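Local structure of acyl-coenzyme A oxidase acox-1.1 (Caenorhabditis elegans, 5K3H) at residues D382-A385 with L386-L390; A523-K526 with S527-E530. The protein catalyses the FAD-dependent desaturation of acyl-CoA to (2E)-enoyl-CoA with release of hydrogen peroxide, the first step of peroxisomal beta-oxidation. All coordinates share one frame; numbering follows the deposited sequence.

Contact 1 (D382-A385 with L386-L390)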
ATOM      1  N   ASP B 382     -26.556   0.482 -19.133  1.00 39.99           N
ATOM      2  CA  ASP B 382     -25.795   1.732 -19.085  1.00 41.60           C
ATOM      3  C   ASP B 382     -25.194   1.966 -17.700  1.00 41.37           C
ATOM      4  O   ASP B 382     -24.061   2.445 -17.578  1.00 34.68           O
ATOM      5  CB  ASP B 382     -26.700   2.923 -19.452  1.00 46.02           C
ATOM      6  CG  ASP B 382     -26.309   3.598 -20.776  1.00 54.15           C
ATOM      7  OD1 ASP B 382     -25.770   4.739 -20.765  1.00 54.79           O
ATOM      8  OD2 ASP B 382     -26.555   2.987 -21.843  1.00 61.35           O
ATOM      9  N   LEU B 383     -25.941   1.623 -16.652  1.00 43.66           N
ATOM     10  CA  LEU B 383     -25.529   1.918 -15.291  1.00 42.50           C
ATOM     11  C   LEU B 383     -24.820   0.758 -14.612  1.00 40.06           C
ATOM     12  O   LEU B 383     -23.911   0.992 -13.804  1.00 34.79           O
ATOM     13  CB  LEU B 383     -26.742   2.335 -14.457  1.00 45.01           C
ATOM     14  CG  LEU B 383     -26.452   3.027 -13.120  1.00 50.64           C
ATOM     15  CD1 LEU B 383     -25.740   4.359 -13.327  1.00 50.22           C
ATOM     16  CD2 LEU B 383     -27.739   3.216 -12.328  1.00 54.86           C
ATOM     17  N   HIS B 384     -25.197  -0.487 -14.908  1.00 40.87           N
ATOM     18  CA  HIS B 384     -24.480  -1.601 -14.310  1.00 43.07           C
ATOM     19  C   HIS B 384     -23.059  -1.668 -14.839  1.00 39.21           C
ATOM     20  O   HIS B 384     -22.153  -2.123 -14.126  1.00 38.50           O
ATOM     21  CB  HIS B 384     -25.209  -2.921 -14.575  1.00 50.60           C
ATOM     22  CG  HIS B 384     -24.540  -4.120 -13.963  1.00 60.22           C
ATOM     23  ND1 HIS B 384     -24.420  -4.296 -12.598  1.00 62.98           N
ATOM     24  CD2 HIS B 384     -23.939  -5.195 -14.533  1.00 64.83           C
ATOM     25  CE1 HIS B 384     -23.785  -5.431 -12.354  1.00 64.68           C
ATOM     26  NE2 HIS B 384     -23.479  -5.994 -13.512  1.00 68.72           N
ATOM     27  N   ALA B 385     -22.855  -1.231 -16.088  1.00 41.83           N
ATOM     28  CA  ALA B 385     -21.519  -1.193 -16.680  1.00 36.60           C
ATOM     29  C   ALA B 385     -20.650  -0.121 -16.034  1.00 33.79           C
ATOM     30  O   ALA B 385     -19.498  -0.380 -15.653  1.00 30.27           O
ATOM     31  CB  ALA B 385     -21.637  -0.945 -18.179  1.00 35.05           C
ATOM     32  N   LEU B 386     -21.196   1.088 -15.888  1.00 30.30           N
ATOM     33  CA  LEU B 386     -20.451   2.196 -15.302  1.00 31.36           C
ATOM     34  C   LEU B 386     -20.086   1.913 -13.853  1.00 30.11           C
ATOM     35  O   LEU B 386     -18.951   2.154 -13.426  1.00 31.45           O
ATOM     36  CB  LEU B 386     -21.281   3.474 -15.413  1.00 33.98           C
ATOM     37  CG  LEU B 386     -20.789   4.686 -14.615  1.00 34.37           C
ATOM     38  CD1 LEU B 386     -19.612   5.379 -15.293  1.00 33.38           C
ATOM     39  CD2 LEU B 386     -21.962   5.651 -14.375  1.00 35.29           C
ATOM     40  N   THR B 387     -21.053   1.420 -13.082  1.00 34.17           N
ATOM     41  CA  THR B 387     -20.836   1.043 -11.689  1.00 34.61           C
ATOM     42  C   THR B 387     -19.705   0.023 -11.547  1.00 34.50           C
ATOM     43  O   THR B 387     -18.930   0.073 -10.585  1.00 34.69           O
ATOM     44  CB  THR B 387     -22.153   0.507 -11.138  1.00 35.06           C
ATOM     45  OG1 THR B 387     -23.022   1.620 -10.909  1.00 35.28           O
ATOM     46  CG2 THR B 387     -21.965  -0.278  -9.838  1.00 37.48           C
ATOM     47  N   SER B 388     -19.596  -0.917 -12.489  1.00 35.14           N
ATOM     48  CA  SER B 388     -18.491  -1.870 -12.424  1.00 35.82           C
ATOM     49  C   SER B 388     -17.153  -1.150 -12.514  1.00 33.62           C
ATOM     50  O   SER B 388     -16.211  -1.475 -11.781  1.00 35.58           O
ATOM     51  CB  SER B 388     -18.593  -2.890 -13.563  1.00 38.39           C
ATOM     52  OG  SER B 388     -19.941  -3.238 -13.821  1.00 44.52           O
ATOM     53  N   GLY B 389     -17.046  -0.189 -13.430  1.00 27.34           N
ATOM     54  CA  GLY B 389     -15.835   0.601 -13.521  1.00 26.50           C
ATOM     55  C   GLY B 389     -15.632   1.481 -12.308  1.00 27.12           C
ATOM     56  O   GLY B 389     -14.517   1.598 -11.800  1.00 30.10           O
ATOM     57  N   LEU B 390     -16.710   2.078 -11.798  1.00 27.20           N
ATOM     58  CA  LEU B 390     -16.569   2.980 -10.662  1.00 27.01           C
ATOM     59  C   LEU B 390     -15.926   2.279  -9.476  1.00 28.81           C
ATOM     60  O   LEU B 390     -14.933   2.772  -8.923  1.00 27.78           O
ATOM     61  CB  LEU B 390     -17.923   3.554 -10.262  1.00 26.00           C
ATOM     62  CG  LEU B 390     -18.417   4.744 -11.063  1.00 24.30           C
ATOM     63  CD1 LEU B 390     -19.855   5.001 -10.663  1.00 23.93           C
ATOM     64  CD2 LEU B 390     -17.544   5.954 -10.780  1.00 23.93           C
TER
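Leu-383 and Thr-387 meet through one carbonyl in the opening turn of helix 382-408, within the C-alpha1 region of the acyl-CoA oxidase fold. Leu-383 O accepts the backbone N of Thr-387 at 3.0 Å, the N-H...O angle being 166°, and also the hydroxyl OG1 of Thr-387 at 3.1 Å. The two donors approach opposite faces of the carbonyl plane, so one oxygen is held twice. With chi1 at -75°, Thr-387 keeps OG1 beside its own N, which folds the hydroxyl back onto the preceding turn.

The tightly packed side is apolar and rests on two buried residues: Leu-386 lies against Phe-542 of helix 520-553, and Ala-385 against Leu-444 and Tyr-447 of helix 437-456. Leu-383, which packs on helix 338-367, brings CD1 to 4.1 Å from Leu-386 CD2 where the two side chains cross.

The solvent side belongs to His-384, an exposed residue whose ring contacts little within the turn: the hydroxyl of Ser-388 lies over one face, with His-384 NE2 and Ser-388 OG 4.5 Å apart. Ser-388 OG hydrogen-bonds OE1 of Gln-443, while Ser-388 N gives a longer bond of 3.3 Å to His-384 O, its nitrogen above the carbonyl plane.

Contact 2 (A523-K526 with S527-E530); sequences AWNK and SSVE
Ser-527 with chi1 near -54° and Ser-528 with chi1 near 51° turn their hydroxyls back onto carbonyls of the preceding turn, at a 3-10-like turn of helix 520-553 in the C-terminal helical part of the acyl-CoA oxidase. In Ser-527 the torsion sets OG opposite its carbonyl carbon, and OG donates to Ala-523 O at 2.8 Å, tilted from the carbonyl plane. In Ser-528 the OG sits between N and the carbonyl carbon, from where it donates to Asn-525 O, also at 2.8 Å.

Ser-527 N bonds Trp-524 O at 3.0 Å and Ser-528 N bonds Asn-525 O at 3.2 Å, both three residues back. At Ser-528 the alpha-helical pairing is lost: its N lies 3.0 Å from Trp-524 O, but at too poor an angle to bond. Asn-525 O thus receives two donors on the same face of its plane, Ser-528 N standing 72° out of that plane and the hydroxyl much nearer to it. A kink follows, for the N atoms of Val-529 and Glu-530 make no bond to the turn before.

Partners from outside the helix meet the backbone at this break. The side chain of Gln-338 of the second subunit accepts from Val-529 N through OE1 and donates to Lys-526 O through NE2, while its backbone N donates to Asn-525 OD1. Trp-524 faces its own chain, in cation-pi contact with Arg-446 and edge-to-face with Phe-510. Glu-530 OE2 has both Arg-533 and Tyr-601 of the second subunit. A water accepts from Glu-530 N at 3.3 Å and donates weakly to Lys-526 O at 3.4 Å.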
ATOM      1  N   ALA B 523      -8.774 -13.331 -29.126  1.00 26.13           N
ATOM      2  CA  ALA B 523      -8.692 -11.947 -29.565  1.00 26.23           C
ATOM      3  C   ALA B 523      -9.006 -10.998 -28.415  1.00 26.61           C
ATOM      4  O   ALA B 523      -8.345  -9.965 -28.252  1.00 27.02           O
ATOM      5  CB  ALA B 523      -9.647 -11.716 -30.729  1.00 26.18           C
ATOM      6  N   TRP B 524     -10.008 -11.341 -27.601  1.00 25.52           N
ATOM      7  CA  TRP B 524     -10.323 -10.534 -26.431  1.00 26.46           C
ATOM      8  C   TRP B 524      -9.155 -10.508 -25.460  1.00 26.14           C
ATOM      9  O   TRP B 524      -8.732  -9.438 -25.007  1.00 27.72           O
ATOM     10  CB  TRP B 524     -11.565 -11.073 -25.744  1.00 26.33           C
ATOM     11  CG  TRP B 524     -11.962 -10.258 -24.571  1.00 26.49           C
ATOM     12  CD1 TRP B 524     -11.584 -10.457 -23.272  1.00 27.44           C
ATOM     13  CD2 TRP B 524     -12.844  -9.129 -24.568  1.00 27.45           C
ATOM     14  NE1 TRP B 524     -12.156  -9.502 -22.464  1.00 27.91           N
ATOM     15  CE2 TRP B 524     -12.941  -8.680 -23.233  1.00 27.77           C
ATOM     16  CE3 TRP B 524     -13.539  -8.437 -25.563  1.00 28.00           C
ATOM     17  CZ2 TRP B 524     -13.717  -7.587 -22.874  1.00 27.38           C
ATOM     18  CZ3 TRP B 524     -14.307  -7.355 -25.202  1.00 27.76           C
ATOM     19  CH2 TRP B 524     -14.394  -6.942 -23.876  1.00 27.98           C
ATOM     20  N   ASN B 525      -8.622 -11.688 -25.124  1.00 24.20           N
ATOM     21  CA  ASN B 525      -7.469 -11.759 -24.229  1.00 23.52           C
ATOM     22  C   ASN B 525      -6.270 -10.990 -24.779  1.00 23.91           C
ATOM     23  O   ASN B 525      -5.575 -10.292 -24.037  1.00 24.31           O
ATOM     24  CB  ASN B 525      -7.085 -13.215 -23.982  1.00 23.32           C
ATOM     25  CG  ASN B 525      -5.990 -13.352 -22.937  1.00 24.37           C
ATOM     26  OD1 ASN B 525      -5.904 -12.547 -21.993  1.00 23.23           O
ATOM     27  ND2 ASN B 525      -5.140 -14.366 -23.100  1.00 25.97           N
ATOM     28  N   LYS B 526      -5.991 -11.130 -26.072  1.00 24.88           N
ATOM     29  CA  LYS B 526      -4.842 -10.437 -26.631  1.00 26.15           C
ATOM     30  C   LYS B 526      -5.019  -8.929 -26.633  1.00 24.22           C
ATOM     31  O   LYS B 526      -4.028  -8.220 -26.818  1.00 22.14           O
ATOM     32  CB  LYS B 526      -4.558 -10.921 -28.053  1.00 28.43           C
ATOM     33  CG  LYS B 526      -3.920 -12.292 -28.144  1.00 30.27           C
ATOM     34  CD  LYS B 526      -3.483 -12.563 -29.564  1.00 32.72           C
ATOM     35  CE  LYS B 526      -2.751 -13.891 -29.664  1.00 37.00           C
ATOM     36  NZ  LYS B 526      -2.231 -14.138 -31.057  1.00 39.60           N
ATOM     37  N   SER B 527      -6.245  -8.435 -26.412  1.00 24.90           N
ATOM     38  CA  SER B 527      -6.566  -7.013 -26.397  1.00 23.43           C
ATOM     39  C   SER B 527      -6.872  -6.473 -25.009  1.00 22.71           C
ATOM     40  O   SER B 527      -7.115  -5.267 -24.877  1.00 21.51           O
ATOM     41  CB  SER B 527      -7.788  -6.757 -27.278  1.00 23.50           C
ATOM     42  OG  SER B 527      -7.609  -7.277 -28.574  1.00 23.10           O
ATOM     43  N   SER B 528      -6.821  -7.318 -23.972  1.00 22.53           N
ATOM     44  CA  SER B 528      -7.514  -7.020 -22.718  1.00 22.08           C
ATOM     45  C   SER B 528      -6.888  -5.848 -21.965  1.00 21.85           C
ATOM     46  O   SER B 528      -7.618  -5.080 -21.325  1.00 21.97           O
ATOM     47  CB  SER B 528      -7.578  -8.277 -21.836  1.00 21.61           C
ATOM     48  OG  SER B 528      -6.309  -8.892 -21.685  1.00 21.55           O
ATOM     49  N   VAL B 529      -5.561  -5.660 -22.067  1.00 21.18           N
ATOM     50  CA  VAL B 529      -4.918  -4.521 -21.401  1.00 21.37           C
ATOM     51  C   VAL B 529      -5.369  -3.213 -22.032  1.00 21.99           C
ATOM     52  O   VAL B 529      -5.636  -2.233 -21.338  1.00 23.77           O
ATOM     53  CB  VAL B 529      -3.386  -4.643 -21.450  1.00 22.45           C
ATOM     54  CG1 VAL B 529      -2.750  -3.391 -20.888  1.00 22.67           C
ATOM     55  CG2 VAL B 529      -2.912  -5.845 -20.715  1.00 23.90           C
ATOM     56  N   GLU B 530      -5.414  -3.161 -23.362  1.00 22.60           N
ATOM     57  CA  GLU B 530      -5.925  -1.970 -24.037  1.00 23.50           C
ATOM     58  C   GLU B 530      -7.401  -1.761 -23.731  1.00 24.35           C
ATOM     59  O   GLU B 530      -7.858  -0.621 -23.642  1.00 24.31           O
ATOM     60  CB  GLU B 530      -5.708  -2.082 -25.559  1.00 23.28           C
ATOM     61  CG  GLU B 530      -4.237  -2.127 -26.001  1.00 24.02           C
ATOM     62  CD  GLU B 530      -3.476  -0.826 -25.762  1.00 25.87           C
ATOM     63  OE1 GLU B 530      -4.021   0.240 -26.053  1.00 28.08           O
ATOM     64  OE2 GLU B 530      -2.322  -0.854 -25.293  1.00 28.20           O
TER
HETATM   65  O   HOH W   1      -3.691  -5.240 -25.180  1.00 24.19           O

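In the fold
Contact 1 comes first along the chain, at the start of helix 382-408 in the C-alpha1 domain; contact 2 follows near the start of helix 520-553, in the C-terminal acyl-CoA oxidase region. Their centres are 20 Å apart and their nearest atoms about 11 Å, so they do not touch. Helix 437-456 packs against both, and helix 520-553 itself reaches contact 1 through Thr-539, Phe-542 and Ile-543. The ATP-binding residue Ser-535 lies near both, its side chain about 6 Å from that of Gly-389 and about 7 Å from that of Trp-524; Ser-392 is close to contact 1. ATP is shared between the dimer partners. Contact 2 lies at the dimer interface, whereas contact 1 does not.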